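Local coordinates for CRISPR-associated protein, Cse1 family (Acidimicrobium ferrooxidans, PDB 4H3T), which probably serves as the large Cse1 subunit of a type I-E CRISPR Cascade complex, which recognises and binds invading DNA, at residues L388-Q393 with H469-L474; P396-V401 with D478-P483. The protein carries 1 engineered substitution. One frame throughout, in Å; residues are numbered along the deposited sequence.

Overall arrangement
Both contacts lie on the same side of the chain's centre, about 8 Å apart between their centres. Contact 1 lies nearer the centre and is buried; contact 2 lies further out and is partly buried. In contact 1 the short helix 388-391 meets the end of helix 445-473. In contact 2 the start of helix 397-415, the next helix after 388-391, meets the loop leading into helix 481-504, the next after 445-473. Leu474 links the two, its CD1 standing 3.6 Å from Val401 CG1. Both are apolar across the interface. Contact 2 differs in having a side-chain hydrogen bond within each of its segments, at two helix starts near the surface.

Contact 1 of 2, residues L388-Q393 with H469-L474; sequences LAVLNQ and HFLTGL
Val390 points its CG2 methyl at two leucines of the facing segment, Leu471 and Leu474. The methyl lies 4.0 Å from Leu471 CD1. It lies equally far, 4.0 Å, from Leu474 CD1. Those two leucine methyls are 4.4 Å from each other, CD1 of Leu471 to CD1 of Leu474, so the three methyls form a compact cluster, each close to the other two. The directions of approach differ. The Leu471 side chain runs at about a right angle to Val390, while that of Leu474 meets it at a slant. Leu471 has CG anti to its backbone N (chi1 176°), and its CD1 branch is the one folded back toward its own backbone. Leu474 instead reaches out with an extended chain, and CD1 is its far end. Val390 carries CG1 anti to the backbone N (chi1 166°), which leaves CG2 beside that nitrogen and turned to the leucines.

The contact joins the short helix 388-391, which follows directly on strand 375-387, to the end of the long helix 445-473. In the Cse1 family a globular region is followed by a C-terminal four-helix bundle, and this contact probably lies where the two meet. Leu471 also touches Leu384 and Pro387 at the strand end and Ala402 of helix 397-415. Val390 also packs on Leu334 of helix 330-334.

Ala389 adds a looser approach, with CB 4.3 Å from Leu474 O. Here too the backbones are closest, with Ala389 CA 7.3 Å from Leu474 CA. No hydrogen bond crosses between the segments. Within 388-393 the turn is closed by Asn392 N, which donates to Ala389 O at 3.3 Å. Just beyond it, Asn392 OD1 accepts from Asp395 N.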
ATOM      1  N   LEU A 388     -16.419   6.584  -6.798  1.00 44.26           N
ATOM      2  CA  LEU A 388     -16.375   5.735  -7.977  1.00 45.15           C
ATOM      3  C   LEU A 388     -16.469   6.606  -9.231  1.00 48.84           C
ATOM      4  O   LEU A 388     -15.892   6.267 -10.253  1.00 48.48           O
ATOM      5  CB  LEU A 388     -17.498   4.674  -7.974  1.00 45.62           C
ATOM      6  CG  LEU A 388     -17.081   3.359  -7.404  1.00 50.38           C
ATOM      7  CD1 LEU A 388     -16.635   3.524  -5.983  1.00 48.56           C
ATOM      8  CD2 LEU A 388     -18.209   2.301  -7.558  1.00 53.03           C
ATOM      9  N   ALA A 389     -17.088   7.763  -9.118  1.00 46.52           N
ATOM     10  CA  ALA A 389     -17.143   8.733 -10.251  1.00 48.45           C
ATOM     11  C   ALA A 389     -15.747   9.129 -10.761  1.00 50.61           C
ATOM     12  O   ALA A 389     -15.587   9.303 -11.957  1.00 49.20           O
ATOM     13  CB  ALA A 389     -17.886   9.979  -9.817  1.00 50.47           C
ATOM     14  N   VAL A 390     -14.736   9.204  -9.889  1.00 48.48           N
ATOM     15  CA  VAL A 390     -13.370   9.596 -10.251  1.00 47.07           C
ATOM     16  C   VAL A 390     -12.643   8.437 -10.966  1.00 49.88           C
ATOM     17  O   VAL A 390     -11.740   8.664 -11.787  1.00 49.06           O
ATOM     18  CB  VAL A 390     -12.642  10.116  -8.998  1.00 51.13           C
ATOM     19  CG1 VAL A 390     -11.130  10.236  -9.198  1.00 52.04           C
ATOM     20  CG2 VAL A 390     -13.247  11.448  -8.555  1.00 49.86           C
ATOM     21  N   LEU A 391     -13.064   7.213 -10.689  1.00 45.98           N
ATOM     22  CA  LEU A 391     -12.544   5.995 -11.350  1.00 47.64           C
ATOM     23  C   LEU A 391     -13.119   5.832 -12.743  1.00 54.46           C
ATOM     24  O   LEU A 391     -12.564   5.073 -13.544  1.00 52.70           O
ATOM     25  CB  LEU A 391     -12.834   4.729 -10.549  1.00 47.61           C
ATOM     26  CG  LEU A 391     -12.329   4.697  -9.172  1.00 50.92           C
ATOM     27  CD1 LEU A 391     -12.649   3.345  -8.504  1.00 51.01           C
ATOM     28  CD2 LEU A 391     -10.805   4.959  -9.147  1.00 50.97           C
ATOM     29  N   ASN A 392     -14.220   6.549 -13.053  1.00 55.58           N
ATOM     30  CA  ASN A 392     -14.913   6.483 -14.369  1.00 54.35           C
ATOM     31  C   ASN A 392     -14.053   6.966 -15.524  1.00 62.13           C
ATOM     32  O   ASN A 392     -13.684   8.148 -15.617  1.00 67.44           O
ATOM     33  CB  ASN A 392     -16.195   7.303 -14.303  1.00 58.65           C
ATOM     34  CG  ASN A 392     -17.186   7.093 -15.434  1.00 80.76           C
ATOM     35  OD1 ASN A 392     -16.843   6.687 -16.556  1.00 61.14           O
ATOM     36  ND2 ASN A 392     -18.418   7.528 -15.217  1.00 77.14           N
ATOM     37  N   GLN A 393     -13.731   6.052 -16.416  1.00 58.50           N
ATOM     38  CA  GLN A 393     -12.937   6.340 -17.612  1.00 60.96           C
ATOM     39  C   GLN A 393     -13.809   6.640 -18.861  1.00 69.51           C
ATOM     40  O   GLN A 393     -13.321   7.282 -19.805  1.00 70.06           O
ATOM     41  CB  GLN A 393     -11.991   5.172 -17.891  1.00 61.58           C
ATOM     42  CG  GLN A 393     -10.906   5.139 -16.816  1.00 62.56           C
ATOM     43  CD  GLN A 393      -9.893   4.119 -17.137  1.00 64.19           C
ATOM     44  OE1 GLN A 393      -8.913   4.382 -17.808  1.00 80.27           O
ATOM     45  NE2 GLN A 393     -10.215   2.918 -16.874  1.00 57.42           N
ATOM     46  N   HIS A 469     -11.918  16.473   1.435  1.00 43.11           N
ATOM     47  CA  HIS A 469     -13.326  16.925   1.461  1.00 44.53           C
ATOM     48  C   HIS A 469     -13.790  17.250   0.047  1.00 46.69           C
ATOM     49  O   HIS A 469     -14.891  16.901  -0.329  1.00 41.79           O
ATOM     50  CB  HIS A 469     -13.512  18.166   2.365  1.00 48.72           C
ATOM     51  CG  HIS A 469     -14.945  18.583   2.552  1.00 57.80           C
ATOM     52  ND1 HIS A 469     -15.403  19.861   2.163  1.00 63.01           N
ATOM     53  CD2 HIS A 469     -15.974  17.924   3.157  1.00 63.23           C
ATOM     54  CE1 HIS A 469     -16.692  19.903   2.484  1.00 63.77           C
ATOM     55  NE2 HIS A 469     -17.089  18.771   3.090  1.00 64.24           N
ATOM     56  N   PHE A 470     -12.970  17.953  -0.720  1.00 43.71           N
ATOM     57  CA  PHE A 470     -13.285  18.285  -2.106  1.00 44.26           C
ATOM     58  C   PHE A 470     -13.443  16.999  -2.948  1.00 45.35           C
ATOM     59  O   PHE A 470     -14.426  16.842  -3.664  1.00 42.29           O
ATOM     60  CB  PHE A 470     -12.152  19.209  -2.690  1.00 46.34           C
ATOM     61  CG  PHE A 470     -11.924  19.133  -4.180  1.00 46.54           C
ATOM     62  CD1 PHE A 470     -12.666  19.913  -5.055  1.00 48.45           C
ATOM     63  CD2 PHE A 470     -10.995  18.240  -4.712  1.00 45.16           C
ATOM     64  CE1 PHE A 470     -12.518  19.761  -6.442  1.00 48.98           C
ATOM     65  CE2 PHE A 470     -10.856  18.080  -6.073  1.00 46.82           C
ATOM     66  CZ  PHE A 470     -11.599  18.852  -6.942  1.00 46.72           C
ATOM     67  N   LEU A 471     -12.486  16.060  -2.818  1.00 41.66           N
ATOM     68  CA  LEU A 471     -12.512  14.830  -3.583  1.00 40.12           C
ATOM     69  C   LEU A 471     -13.760  13.981  -3.244  1.00 45.32           C
ATOM     70  O   LEU A 471     -14.479  13.534  -4.155  1.00 44.65           O
ATOM     71  CB  LEU A 471     -11.216  14.023  -3.323  1.00 38.83           C
ATOM     72  CG  LEU A 471     -11.134  12.633  -4.001  1.00 41.28           C
ATOM     73  CD1 LEU A 471     -11.108  12.788  -5.499  1.00 42.54           C
ATOM     74  CD2 LEU A 471      -9.901  11.876  -3.649  1.00 42.29           C
ATOM     75  N   THR A 472     -14.067  13.832  -1.937  1.00 41.41           N
ATOM     76  CA  THR A 472     -15.282  13.101  -1.492  1.00 43.68           C
ATOM     77  C   THR A 472     -16.542  13.739  -2.076  1.00 46.37           C
ATOM     78  O   THR A 472     -17.452  13.011  -2.501  1.00 45.49           O
ATOM     79  CB  THR A 472     -15.345  13.014   0.070  1.00 46.15           C
ATOM     80  OG1 THR A 472     -14.262  12.153   0.474  1.00 54.00           O
ATOM     81  CG2 THR A 472     -16.632  12.435   0.570  1.00 51.52           C
ATOM     82  N   GLY A 473     -16.581  15.067  -2.128  1.00 42.80           N
ATOM     83  CA  GLY A 473     -17.767  15.805  -2.641  1.00 43.94           C
ATOM     84  C   GLY A 473     -18.058  15.592  -4.119  1.00 51.03           C
ATOM     85  O   GLY A 473     -19.202  15.743  -4.546  1.00 53.70           O
ATOM     86  N   LEU A 474     -17.080  15.080  -4.892  1.00 46.22           N
ATOM     87  CA  LEU A 474     -17.280  14.857  -6.332  1.00 46.78           C
ATOM     88  C   LEU A 474     -18.217  13.671  -6.596  1.00 50.02           C
ATOM     89  O   LEU A 474     -18.794  13.603  -7.661  1.00 53.07           O
ATOM     90  CB  LEU A 474     -15.974  14.644  -7.080  1.00 44.87           C
ATOM     91  CG  LEU A 474     -14.967  15.742  -7.012  1.00 47.94           C
ATOM     92  CD1 LEU A 474     -13.740  15.394  -7.861  1.00 48.73           C
ATOM     93  CD2 LEU A 474     -15.538  17.082  -7.454  1.00 49.58           C
TER

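Contact 2 of 2, residues P396-V401 with D478-P483; sequences PAAATV and DDLERP
Leu480 has CG anti to its own carbonyl carbon (chi1 -63°), which sends the isobutyl group across to Ala397, Ala398 and Val401. Val401 sets CG1 in the crowded position between its backbone N and carbonyl carbon (chi1 70°). Its CG2 is anti to the nitrogen. Both valine branches meet Leu480: CG1 of Val401 lies 4.2 Å from Leu480 CD2, and CG2 lies 4.2 Å from Leu480 O.

The other leucine branch goes to the start of the helix. Leu480 CD1 presses on Ala397 CB at 3.5 Å, tighter than usual for two carbons. The same methyl stands 3.6 Å from Ala398 N, so it lies against the backbone of the first turn of helix 397-415. Leu474 also packs on both Leu480 and Val401.

The segments meet where helices 397-415 and 481-504 begin, in what is probably the C-terminal helical bundle of the Cse1 fold. Each start is held by its own polar bonds. Pro396 is the N-cap of the first helix, and its O accepts twice from one residue: from Thr400 OG1 at 2.8 Å, above the carbonyl plane, and from Thr400 N at 3.0 Å. On the other side, Asp479 OD1 takes a capping bond from Glu481 N at 3.0 Å, with a fairly straight N-H...O angle of 158°. The amide comes from above the carboxylate plane. A negative charge at this helix start would probably be favourable.

No hydrogen bond passes between the segments. The polar bonds shape each helix start separately, and the grip across the contact rests on the apolar fit of Leu480.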
ATOM      1  N   PRO A 396     -14.778  11.075 -18.217  1.00 59.81           N
ATOM      2  CA  PRO A 396     -13.629  11.449 -17.391  1.00 57.57           C
ATOM      3  C   PRO A 396     -13.700  12.805 -16.691  1.00 56.56           C
ATOM      4  O   PRO A 396     -12.681  13.189 -16.141  1.00 56.87           O
ATOM      5  CB  PRO A 396     -12.485  11.414 -18.407  1.00 60.23           C
ATOM      6  CG  PRO A 396     -13.088  11.858 -19.628  1.00 66.43           C
ATOM      7  CD  PRO A 396     -14.470  11.262 -19.653  1.00 64.26           C
ATOM      8  N   ALA A 397     -14.834  13.523 -16.684  1.00 54.37           N
ATOM      9  CA  ALA A 397     -14.902  14.873 -16.088  1.00 53.61           C
ATOM     10  C   ALA A 397     -14.553  14.900 -14.576  1.00 50.94           C
ATOM     11  O   ALA A 397     -13.811  15.759 -14.131  1.00 50.44           O
ATOM     12  CB  ALA A 397     -16.288  15.478 -16.321  1.00 55.74           C
ATOM     13  N   ALA A 398     -15.053  13.976 -13.796  1.00 48.19           N
ATOM     14  CA  ALA A 398     -14.777  13.915 -12.359  1.00 45.93           C
ATOM     15  C   ALA A 398     -13.262  13.677 -12.059  1.00 47.72           C
ATOM     16  O   ALA A 398     -12.662  14.397 -11.253  1.00 45.73           O
ATOM     17  CB  ALA A 398     -15.624  12.873 -11.714  1.00 46.84           C
ATOM     18  N   ALA A 399     -12.642  12.739 -12.776  1.00 46.17           N
ATOM     19  CA  ALA A 399     -11.210  12.477 -12.640  1.00 45.87           C
ATOM     20  C   ALA A 399     -10.392  13.713 -13.085  1.00 48.50           C
ATOM     21  O   ALA A 399      -9.443  14.125 -12.413  1.00 47.08           O
ATOM     22  CB  ALA A 399     -10.825  11.271 -13.468  1.00 46.83           C
ATOM     23  N   THR A 400     -10.824  14.355 -14.165  1.00 45.99           N
ATOM     24  CA  THR A 400     -10.134  15.533 -14.696  1.00 46.38           C
ATOM     25  C   THR A 400     -10.136  16.694 -13.674  1.00 47.95           C
ATOM     26  O   THR A 400      -9.079  17.315 -13.453  1.00 45.86           O
ATOM     27  CB  THR A 400     -10.747  15.957 -16.038  1.00 50.27           C
ATOM     28  OG1 THR A 400     -10.590  14.853 -16.933  1.00 52.96           O
ATOM     29  CG2 THR A 400     -10.067  17.217 -16.656  1.00 49.38           C
ATOM     30  N   VAL A 401     -11.286  16.987 -13.050  1.00 46.67           N
ATOM     31  CA  VAL A 401     -11.313  18.063 -12.038  1.00 48.66           C
ATOM     32  C   VAL A 401     -10.454  17.642 -10.825  1.00 48.44           C
ATOM     33  O   VAL A 401      -9.739  18.486 -10.240  1.00 46.64           O
ATOM     34  CB  VAL A 401     -12.753  18.514 -11.626  1.00 56.13           C
ATOM     35  CG1 VAL A 401     -13.499  17.458 -10.824  1.00 57.85           C
ATOM     36  CG2 VAL A 401     -12.711  19.823 -10.858  1.00 56.59           C
ATOM     37  N   ASP A 478     -23.163  16.902 -10.399  1.00 56.29           N
ATOM     38  CA  ASP A 478     -23.440  16.838 -11.844  1.00 60.08           C
ATOM     39  C   ASP A 478     -22.610  17.933 -12.511  1.00 66.16           C
ATOM     40  O   ASP A 478     -21.671  17.611 -13.226  1.00 69.45           O
ATOM     41  CB  ASP A 478     -24.956  16.978 -12.075  1.00 63.62           C
ATOM     42  CG  ASP A 478     -25.442  17.013 -13.537  1.00 81.82           C
ATOM     43  OD1 ASP A 478     -26.600  17.524 -13.779  1.00 79.95           O
ATOM     44  OD2 ASP A 478     -24.697  16.506 -14.429  1.00 86.80           O
ATOM     45  N   ASP A 479     -22.818  19.183 -12.149  1.00 63.34           N
ATOM     46  CA  ASP A 479     -22.027  20.301 -12.701  1.00 63.97           C
ATOM     47  C   ASP A 479     -20.711  20.490 -11.942  1.00 69.09           C
ATOM     48  O   ASP A 479     -20.642  21.216 -10.954  1.00 69.44           O
ATOM     49  CB  ASP A 479     -22.819  21.628 -12.706  1.00 67.50           C
ATOM     50  CG  ASP A 479     -22.093  22.770 -13.456  1.00 83.28           C
ATOM     51  OD1 ASP A 479     -20.902  22.567 -13.875  1.00 78.16           O
ATOM     52  OD2 ASP A 479     -22.710  23.856 -13.636  1.00 92.48           O
ATOM     53  N   LEU A 480     -19.643  19.940 -12.506  1.00 64.86           N
ATOM     54  CA  LEU A 480     -18.321  19.937 -11.901  1.00 61.80           C
ATOM     55  C   LEU A 480     -17.600  21.290 -12.035  1.00 64.02           C
ATOM     56  O   LEU A 480     -16.527  21.442 -11.481  1.00 61.26           O
ATOM     57  CB  LEU A 480     -17.466  18.796 -12.490  1.00 59.91           C
ATOM     58  CG  LEU A 480     -18.033  17.401 -12.205  1.00 64.02           C
ATOM     59  CD1 LEU A 480     -17.597  16.429 -13.248  1.00 65.64           C
ATOM     60  CD2 LEU A 480     -17.668  16.911 -10.816  1.00 58.43           C
ATOM     61  N   GLU A 481     -18.192  22.291 -12.688  1.00 62.81           N
ATOM     62  CA  GLU A 481     -17.569  23.616 -12.738  1.00 61.87           C
ATOM     63  C   GLU A 481     -17.623  24.305 -11.338  1.00 60.14           C
ATOM     64  O   GLU A 481     -16.778  25.119 -11.014  1.00 56.51           O
ATOM     65  CB  GLU A 481     -18.251  24.524 -13.806  1.00 65.92           C
ATOM     66  CG  GLU A 481     -17.229  25.217 -14.692  1.00 80.37           C
ATOM     67  CD  GLU A 481     -16.885  24.421 -15.940  1.00115.68           C
ATOM     68  OE1 GLU A 481     -17.281  24.861 -17.047  1.00119.12           O
ATOM     69  OE2 GLU A 481     -16.303  23.317 -15.805  1.00 99.40           O
ATOM     70  N   ARG A 482     -18.603  23.957 -10.512  1.00 57.73           N
ATOM     71  CA  ARG A 482     -18.769  24.536  -9.176  1.00 57.44           C
ATOM     72  C   ARG A 482     -17.647  24.095  -8.232  1.00 57.15           C
ATOM     73  O   ARG A 482     -16.933  24.962  -7.746  1.00 54.96           O
ATOM     74  CB  ARG A 482     -20.153  24.155  -8.652  1.00 62.68           C
ATOM     75  CG  ARG A 482     -20.590  24.847  -7.391  1.00 80.27           C
ATOM     76  CD  ARG A 482     -22.036  24.450  -7.112  1.00 97.06           C
ATOM     77  NE  ARG A 482     -22.947  24.777  -8.225  1.00102.16           N
ATOM     78  CZ  ARG A 482     -23.594  25.931  -8.393  1.00112.93           C
ATOM     79  NH1 ARG A 482     -23.450  26.922  -7.515  1.00105.01           N
ATOM     80  NH2 ARG A 482     -24.392  26.105  -9.441  1.00 94.03           N
ATOM     81  N   PRO A 483     -17.368  22.794  -8.019  1.00 53.50           N
ATOM     82  CA  PRO A 483     -16.260  22.445  -7.123  1.00 52.48           C
ATOM     83  C   PRO A 483     -14.887  22.933  -7.649  1.00 54.82           C
ATOM     84  O   PRO A 483     -13.987  23.209  -6.864  1.00 53.21           O
ATOM     85  CB  PRO A 483     -16.361  20.925  -7.031  1.00 54.19           C
ATOM     86  CG  PRO A 483     -17.145  20.492  -8.242  1.00 57.44           C
ATOM     87  CD  PRO A 483     -18.109  21.584  -8.429  1.00 55.05           C
TER